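Local coordinates for Thiol:disulfide interchange protein DsbA (PDB 3HZ8), which probably acts as a periplasmic thiol:disulfide oxidoreductase of the DsbA type, introducing disulfide bonds into other proteins, at residues A74-A77 / A78-M82; E110-K113 / K114-E118; T120-G124 / K125-A129. The protein carries 1 engineered substitution. One frame throughout, in Å; residues are numbered along the deposited sequence. Where two conformers were deposited one is given.

All three contacts are local, each made along one helix or at its start, and they follow one another along the chain. Contact 1 lies on helix 71-83, contact 2 on helix 109-118, and contact 3 joins a loop to the first turns of helix 124-132. The centres of contact 1 and contact 2 are about 14 Å apart, those of contact 1 and contact 3 about 11 Å, and those of contact 2 and contact 3 about 10 Å. These helices belong to the helical insertion that DsbA proteins carry within the thioredoxin fold, here placed between strands 57-63 and 157-160. L76, L116 and V127 bring the three together in a shared apolar interior, with contact 1 nearest the chain centre.

Contact 1: A74-A77 / A78-M82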
loop_
_atom_site.group_PDB
_atom_site.type_symbol
_atom_site.label_atom_id
_atom_site.label_comp_id
_atom_site.label_asym_id
_atom_site.label_seq_id
_atom_site.Cartn_x
_atom_site.Cartn_y
_atom_site.Cartn_z
ATOM N N ALA A 74 -10.921 -0.406 -3.383
ATOM C CA ALA A 74 -10.161 0.780 -2.991
ATOM C C ALA A 74 -10.832 1.513 -1.814
ATOM O O ALA A 74 -10.137 1.983 -0.897
ATOM C CB ALA A 74 -9.946 1.701 -4.185
ATOM N N ARG A 75 -12.168 1.591 -1.812
ATOM C CA ARG A 75 -12.884 2.185 -0.680
ATOM C C ARG A 75 -12.677 1.381 0.612
ATOM O O ARG A 75 -12.559 1.964 1.702
ATOM C CB ARG A 75 -14.376 2.322 -0.989
ATOM C CG ARG A 75 -15.049 3.341 -0.082
ATOM C CD ARG A 75 -16.477 3.672 -0.487
ATOM N NE ARG A 75 -16.960 4.759 0.353
ATOM C CZ ARG A 75 -18.189 5.267 0.310
ATOM N NH1 ARG A 75 -19.083 4.781 -0.541
ATOM N NH2 ARG A 75 -18.517 6.264 1.133
ATOM N N LEU A 76 -12.644 0.053 0.494
ATOM C CA LEU A 76 -12.259 -0.806 1.626
ATOM C C LEU A 76 -10.852 -0.488 2.126
ATOM O O LEU A 76 -10.642 -0.380 3.337
ATOM C CB LEU A 76 -12.362 -2.290 1.258
ATOM C CG LEU A 76 -11.896 -3.291 2.324
ATOM C CD1 LEU A 76 -12.584 -3.054 3.666
ATOM C CD2 LEU A 76 -12.061 -4.716 1.848
ATOM N N ALA A 77 -9.886 -0.383 1.209
ATOM C CA ALA A 77 -8.506 -0.060 1.601
ATOM C C ALA A 77 -8.474 1.280 2.341
ATOM O O ALA A 77 -7.809 1.416 3.391
ATOM C CB ALA A 77 -7.596 -0.032 0.383
ATOM N N ALA A 78 -9.203 2.258 1.804
ATOM C CA ALA A 78 -9.327 3.572 2.428
ATOM C C ALA A 78 -9.882 3.422 3.843
ATOM O O ALA A 78 -9.323 3.968 4.790
ATOM C CB ALA A 78 -10.221 4.456 1.590
ATOM N N ALA A 79 -10.959 2.653 3.987
ATOM C CA ALA A 79 -11.601 2.474 5.289
ATOM C C ALA A 79 -10.675 1.826 6.327
ATOM O O ALA A 79 -10.701 2.193 7.511
ATOM C CB ALA A 79 -12.864 1.644 5.118
ATOM N N VAL A 80 -9.880 0.846 5.893
ATOM C CA VAL A 80 -8.919 0.169 6.774
ATOM C C VAL A 80 -7.877 1.177 7.235
ATOM O O VAL A 80 -7.523 1.222 8.414
ATOM C CB VAL A 80 -8.231 -1.020 6.052
ATOM C CG1 VAL A 80 -6.979 -1.514 6.821
ATOM C CG2 VAL A 80 -9.220 -2.142 5.829
ATOM N N ASP A 81 -7.387 1.988 6.304
ATOM C CA ASP A 81 -6.407 3.009 6.641
ATOM C C ASP A 81 -6.955 3.960 7.703
ATOM O O ASP A 81 -6.249 4.293 8.662
ATOM C CB ASP A 81 -5.991 3.779 5.387
ATOM C CG ASP A 81 -4.499 3.877 5.245
ATOM O OD1 ASP A 81 -3.769 3.463 6.175
ATOM O OD2 ASP A 81 -4.065 4.369 4.182
ATOM N N MET A 82 -8.225 4.348 7.537
ATOM C CA MET A 82 -8.921 5.277 8.428
ATOM C C MET A 82 -9.174 4.672 9.814
ATOM O O MET A 82 -8.544 5.040 10.809
ATOM C CB MET A 82 -10.267 5.692 7.803
ATOM C CG MET A 82 -10.167 6.502 6.517
ATOM S SD MET A 82 -11.705 6.714 5.583
ATOM C CE MET A 82 -12.754 7.413 6.862
#
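A74 accepts the amide of A78 through its backbone oxygen, with A78 N to A74 O at 2.9 Å and an N-H...O angle of 163°, the i to i+4 bond of an alpha helix. The small side chain of A74 suits a place where M143 of helix 134-149 packs close. R75 repeats the bond, its O receiving A79 N at 2.9 Å, but sends its own side chain out of the turn. With every torsion near anti (chi1 -160°), that chain is fully extended; its guanidinium hydrogen-bonds to S136 OG and S133 O and makes a cation-pi contact with Y131. L76 brings the apolar pair: its CD1 lies 4.1 Å from V80 CG2, the two side chains running askew to each other one turn apart. V80 sets CG2 beside its own backbone N, which also brings that methyl to 3.4 Å from L76 O, the acceptor for V80 N. A77 completes the series, its O taking D81 N at 3.0 Å, while D81 OD1 forms a salt bridge with K88. Alanine at 74, 77, 78 and 79 keeps the helix slim enough for neighbours on several sides: helix 134-149 meets A74 and A78, helix 124-132 meets A79, and A77 meets Y34, close in sequence to C36, which is disulfide-bonded to C39 and probably redox-active. L76 and V80 pack on helix 88-101, V80 also on Y34.

Contact 2: E110-K113 / K114-E118; sequences EVLK and KWLGE
V111, L112 and K113 give their carbonyl oxygens to W115, L116 and G117 in successive i to i+4 helical bonds, the shortest being L116 N to L112 O at 2.8 Å, with the donor nitrogen of L116 lying nearly in line with the C=O bond of L112. L112 and L116 then meet one turn apart. L112 swings CG anti to its backbone N (chi1 175°), carrying CD1 forward to 3.8 Å from L116 CG; L116 turns its own CG beside its backbone N (chi1 -78°) to receive it. The same L112 CD1 comes obliquely to the W115 indole, 4.3 Å from CE3. This division of faces is that of an amphipathic helix in the helical insertion of DsbA: L112 and L116 look inward to helices 71-83 and 124-132, and W115 lies against I95 and A98 of helix 88-101. Charged residues occupy other positions, their long chains suited to solvent. K113 reaches back to E110 in a weak salt bridge, K113 NZ to E110 OE1 at 3.4 Å. K114 reaches forward instead, bringing its NZ to 2.7 Å from E118 OE2, and that oxygen offers its syn lone pair.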
loop_
_atom_site.group_PDB
_atom_site.type_symbol
_atom_site.label_atom_id
_atom_site.label_comp_id
_atom_site.label_asym_id
_atom_site.label_seq_id
_atom_site.Cartn_x
_atom_site.Cartn_y
_atom_site.Cartn_z
ATOM N N GLU A 110 -22.750 -5.201 -0.811
ATOM C CA GLU A 110 -23.673 -5.943 0.064
ATOM C C GLU A 110 -22.967 -7.037 0.850
ATOM O O GLU A 110 -23.273 -7.276 2.025
ATOM C CB GLU A 110 -24.820 -6.556 -0.727
ATOM C CG GLU A 110 -25.814 -5.539 -1.223
ATOM C CD GLU A 110 -26.459 -4.783 -0.083
ATOM O OE1 GLU A 110 -26.173 -3.574 0.055
ATOM O OE2 GLU A 110 -27.227 -5.403 0.694
ATOM N N VAL A 111 -22.052 -7.722 0.175
ATOM C CA VAL A 111 -21.212 -8.757 0.792
ATOM C C VAL A 111 -20.197 -8.138 1.764
ATOM O O VAL A 111 -20.023 -8.611 2.891
ATOM C CB VAL A 111 -20.486 -9.601 -0.282
ATOM C CG1 VAL A 111 -19.506 -10.580 0.352
ATOM C CG2 VAL A 111 -21.505 -10.360 -1.122
ATOM N N LEU A 112 -19.552 -7.057 1.330
ATOM C CA LEU A 112 -18.533 -6.388 2.132
ATOM C C LEU A 112 -19.086 -5.838 3.446
ATOM O O LEU A 112 -18.475 -6.002 4.501
ATOM C CB LEU A 112 -17.876 -5.264 1.325
ATOM C CG LEU A 112 -16.874 -4.417 2.115
ATOM C CD1 LEU A 112 -15.744 -5.296 2.619
ATOM C CD2 LEU A 112 -16.333 -3.307 1.248
ATOM N N LYS A 113 -20.239 -5.180 3.384
ATOM C CA LYS A 113 -20.779 -4.541 4.588
ATOM C C LYS A 113 -21.164 -5.561 5.667
ATOM O O LYS A 113 -20.889 -5.350 6.853
ATOM C CB LYS A 113 -21.952 -3.609 4.257
ATOM C CG LYS A 113 -21.501 -2.374 3.444
ATOM C CD LYS A 113 -22.656 -1.408 3.139
ATOM C CE LYS A 113 -23.620 -2.013 2.123
ATOM N NZ LYS A 113 -24.376 -0.974 1.340
ATOM N N LYS A 114 -21.777 -6.670 5.258
ATOM C CA LYS A 114 -22.098 -7.759 6.184
ATOM C C LYS A 114 -20.820 -8.339 6.790
ATOM O O LYS A 114 -20.734 -8.528 8.002
ATOM C CB LYS A 114 -22.920 -8.855 5.484
ATOM C CG LYS A 114 -23.188 -10.106 6.322
ATOM C CD LYS A 114 -23.689 -11.265 5.458
ATOM C CE LYS A 114 -23.957 -12.527 6.273
ATOM N NZ LYS A 114 -22.705 -13.172 6.760
ATOM N N TRP A 115 -19.834 -8.612 5.935
ATOM C CA TRP A 115 -18.545 -9.151 6.374
ATOM C C TRP A 115 -17.860 -8.219 7.389
ATOM O O TRP A 115 -17.394 -8.660 8.453
ATOM C CB TRP A 115 -17.646 -9.411 5.155
ATOM C CG TRP A 115 -16.350 -10.100 5.486
ATOM C CD1 TRP A 115 -16.144 -11.441 5.618
ATOM C CD2 TRP A 115 -15.082 -9.472 5.718
ATOM N NE1 TRP A 115 -14.826 -11.686 5.934
ATOM C CE2 TRP A 115 -14.153 -10.494 6.000
ATOM C CE3 TRP A 115 -14.642 -8.143 5.714
ATOM C CZ2 TRP A 115 -12.805 -10.228 6.269
ATOM C CZ3 TRP A 115 -13.299 -7.878 6.000
ATOM C CH2 TRP A 115 -12.405 -8.917 6.272
ATOM N N LEU A 116 -17.813 -6.928 7.072
ATOM C CA LEU A 116 -17.176 -5.969 7.971
ATOM C C LEU A 116 -17.860 -5.951 9.338
ATOM O O LEU A 116 -17.191 -5.934 10.373
ATOM C CB LEU A 116 -17.163 -4.567 7.375
ATOM C CG LEU A 116 -16.112 -4.279 6.307
ATOM C CD1 LEU A 116 -16.327 -2.858 5.774
ATOM C CD2 LEU A 116 -14.701 -4.439 6.891
ATOM N N GLY A 117 -19.194 -5.946 9.339
ATOM C CA GLY A 117 -19.937 -5.928 10.590
ATOM C C GLY A 117 -19.621 -7.084 11.521
ATOM O O GLY A 117 -19.756 -6.950 12.732
ATOM N N GLU A 118 -19.191 -8.207 10.943
ATOM C CA GLU A 118 -18.867 -9.427 11.678
ATOM C C GLU A 118 -17.417 -9.548 12.158
ATOM O O GLU A 118 -17.124 -10.433 12.939
ATOM C CB GLU A 118 -19.204 -10.659 10.829
ATOM C CG GLU A 118 -20.688 -10.808 10.549
ATOM C CD GLU A 118 -20.990 -11.660 9.329
ATOM O OE1 GLU A 118 -20.051 -12.169 8.668
ATOM O OE2 GLU A 118 -22.185 -11.806 9.025
#

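Contact 3: T120-G124 / K125-A129; sequences TAFDG and KKVLA
The phenyl ring of F122 takes V127 at its edge, near the ring plane: V127 CG2 sits 3.9 Å from F122 CE2 and equally close to CD2, and the two side chains cross at about a right angle. W115 of helix 109-118 and A91 of helix 88-101 also touch the F122 side chain, so a large flat hydrocarbon suits this buried place between helices. The second flat group, the carboxylate of D123, is approached over one face by K126. Its methylene CG lies over that face, 3.2 Å from D123 OD2, and K126 N comes from the same side to D123 OD1 at 3.1 Å, 58° out of the carboxylate plane. On the opposite side of that plane a water stands 3.1 Å from OD1; it accepts from both K125 N and K125 NZ, the latter at 2.9 Å, and so ties the folded lysine chain to the cap. D123 is thus the N-cap of helix 124-132, and its short acidic side chain suits the role: CG is anti to the backbone N (chi1 -161°), which turns OD1 back to the amide of K126, while that of K125 is reached through the water. Nearby positive charge and the helix start would probably favour its ionised form; K126 NZ and D123 OD2, at 4.3 Å, are too far apart to count as a salt bridge. The backbone reaches the helix through an inverse gamma turn centred on D123, closed by a weak bond from G124 N to F122 O. Regular helical bonding then begins, V127 N to D123 O and L128 N to G124 O, the second at 2.8 Å. V127 places CG2 beside its own backbone N, which directs this methyl toward D123 O as well as the phenyl edge. V127 also packs on A83 of helix 71-83.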
loop_
_atom_site.group_PDB
_atom_site.type_symbol
_atom_site.label_atom_id
_atom_site.label_comp_id
_atom_site.label_asym_id
_atom_site.label_seq_id
_atom_site.Cartn_x
_atom_site.Cartn_y
_atom_site.Cartn_z
ATOM N N THR A 120 -14.107 -8.799 14.354
ATOM C CA THR A 120 -13.684 -8.230 15.653
ATOM C C THR A 120 -12.195 -8.443 15.990
ATOM O O THR A 120 -11.699 -7.862 16.969
ATOM C CB THR A 120 -14.514 -8.755 16.842
ATOM O OG1 THR A 120 -14.446 -10.184 16.868
ATOM C CG2 THR A 120 -15.967 -8.283 16.762
ATOM N N ALA A 121 -11.500 -9.273 15.203
ATOM C CA ALA A 121 -10.027 -9.404 15.328
ATOM C C ALA A 121 -9.379 -8.063 15.052
ATOM O O ALA A 121 -8.307 -7.753 15.590
ATOM C CB ALA A 121 -9.483 -10.443 14.399
ATOM N N PHE A 122 -10.028 -7.305 14.170
ATOM C CA PHE A 122 -9.888 -5.869 14.085
ATOM C C PHE A 122 -11.295 -5.284 14.235
ATOM O O PHE A 122 -12.283 -6.032 14.166
ATOM C CB PHE A 122 -9.228 -5.457 12.756
ATOM C CG PHE A 122 -10.072 -5.738 11.528
ATOM C CD1 PHE A 122 -10.093 -6.996 10.951
ATOM C CD2 PHE A 122 -10.821 -4.725 10.943
ATOM C CE1 PHE A 122 -10.861 -7.263 9.809
ATOM C CE2 PHE A 122 -11.582 -4.967 9.796
ATOM C CZ PHE A 122 -11.610 -6.244 9.236
ATOM N N ASP A 123 -11.386 -3.973 14.437
ATOM C CA ASP A 123 -12.663 -3.293 14.685
ATOM C C ASP A 123 -13.487 -3.180 13.399
ATOM O O ASP A 123 -13.537 -2.115 12.773
ATOM C CB ASP A 123 -12.422 -1.914 15.320
ATOM C CG ASP A 123 -13.659 -1.344 16.023
ATOM O OD1 ASP A 123 -14.816 -1.625 15.618
ATOM O OD2 ASP A 123 -13.462 -0.570 16.988
ATOM N N GLY A 124 -14.133 -4.283 13.024
ATOM C CA GLY A 124 -14.973 -4.312 11.817
ATOM C C GLY A 124 -16.059 -3.244 11.749
ATOM O O GLY A 124 -16.311 -2.667 10.685
ATOM N N LYS A 125 -16.714 -2.970 12.880
ATOM C CA LYS A 125 -17.746 -1.929 12.905
ATOM C C LYS A 125 -17.198 -0.530 12.625
ATOM O O LYS A 125 -17.853 0.257 11.940
ATOM C CB LYS A 125 -18.548 -1.953 14.220
ATOM C CG LYS A 125 -19.306 -3.263 14.449
ATOM C CD LYS A 125 -20.176 -3.243 15.714
ATOM C CE LYS A 125 -19.364 -3.105 16.999
ATOM N NZ LYS A 125 -18.609 -4.349 17.331
ATOM N N LYS A 126 -16.000 -0.226 13.141
ATOM C CA LYS A 126 -15.372 1.078 12.875
ATOM C C LYS A 126 -14.936 1.209 11.419
ATOM O O LYS A 126 -15.083 2.278 10.827
ATOM C CB LYS A 126 -14.202 1.371 13.827
ATOM C CG LYS A 126 -14.627 1.796 15.250
ATOM C CD LYS A 126 -15.521 3.033 15.262
ATOM C CE LYS A 126 -15.597 3.680 16.661
ATOM N NZ LYS A 126 -16.041 2.740 17.746
ATOM N N VAL A 127 -14.421 0.118 10.853
ATOM C CA VAL A 127 -14.049 0.097 9.434
ATOM C C VAL A 127 -15.303 0.231 8.552
ATOM O O VAL A 127 -15.306 0.964 7.565
ATOM C CB VAL A 127 -13.201 -1.137 9.076
ATOM C CG1 VAL A 127 -12.941 -1.195 7.568
ATOM C CG2 VAL A 127 -11.859 -1.090 9.837
ATOM N N LEU A 128 -16.386 -0.440 8.945
ATOM C CA LEU A 128 -17.671 -0.229 8.272
ATOM C C LEU A 128 -18.111 1.248 8.293
ATOM O O LEU A 128 -18.496 1.794 7.266
ATOM C CB LEU A 128 -18.753 -1.127 8.884
ATOM C CG LEU A 128 -20.145 -0.970 8.263
ATOM C CD1 LEU A 128 -20.145 -1.145 6.739
ATOM C CD2 LEU A 128 -21.159 -1.912 8.943
ATOM N N ALA A 129 -18.029 1.890 9.460
ATOM C CA ALA A 129 -18.350 3.315 9.565
ATOM C C ALA A 129 -17.475 4.173 8.656
ATOM O O ALA A 129 -17.957 5.099 8.019
ATOM C CB ALA A 129 -18.250 3.792 11.016
HETATM O O HOH W 1 -16.380 -4.326 15.493
#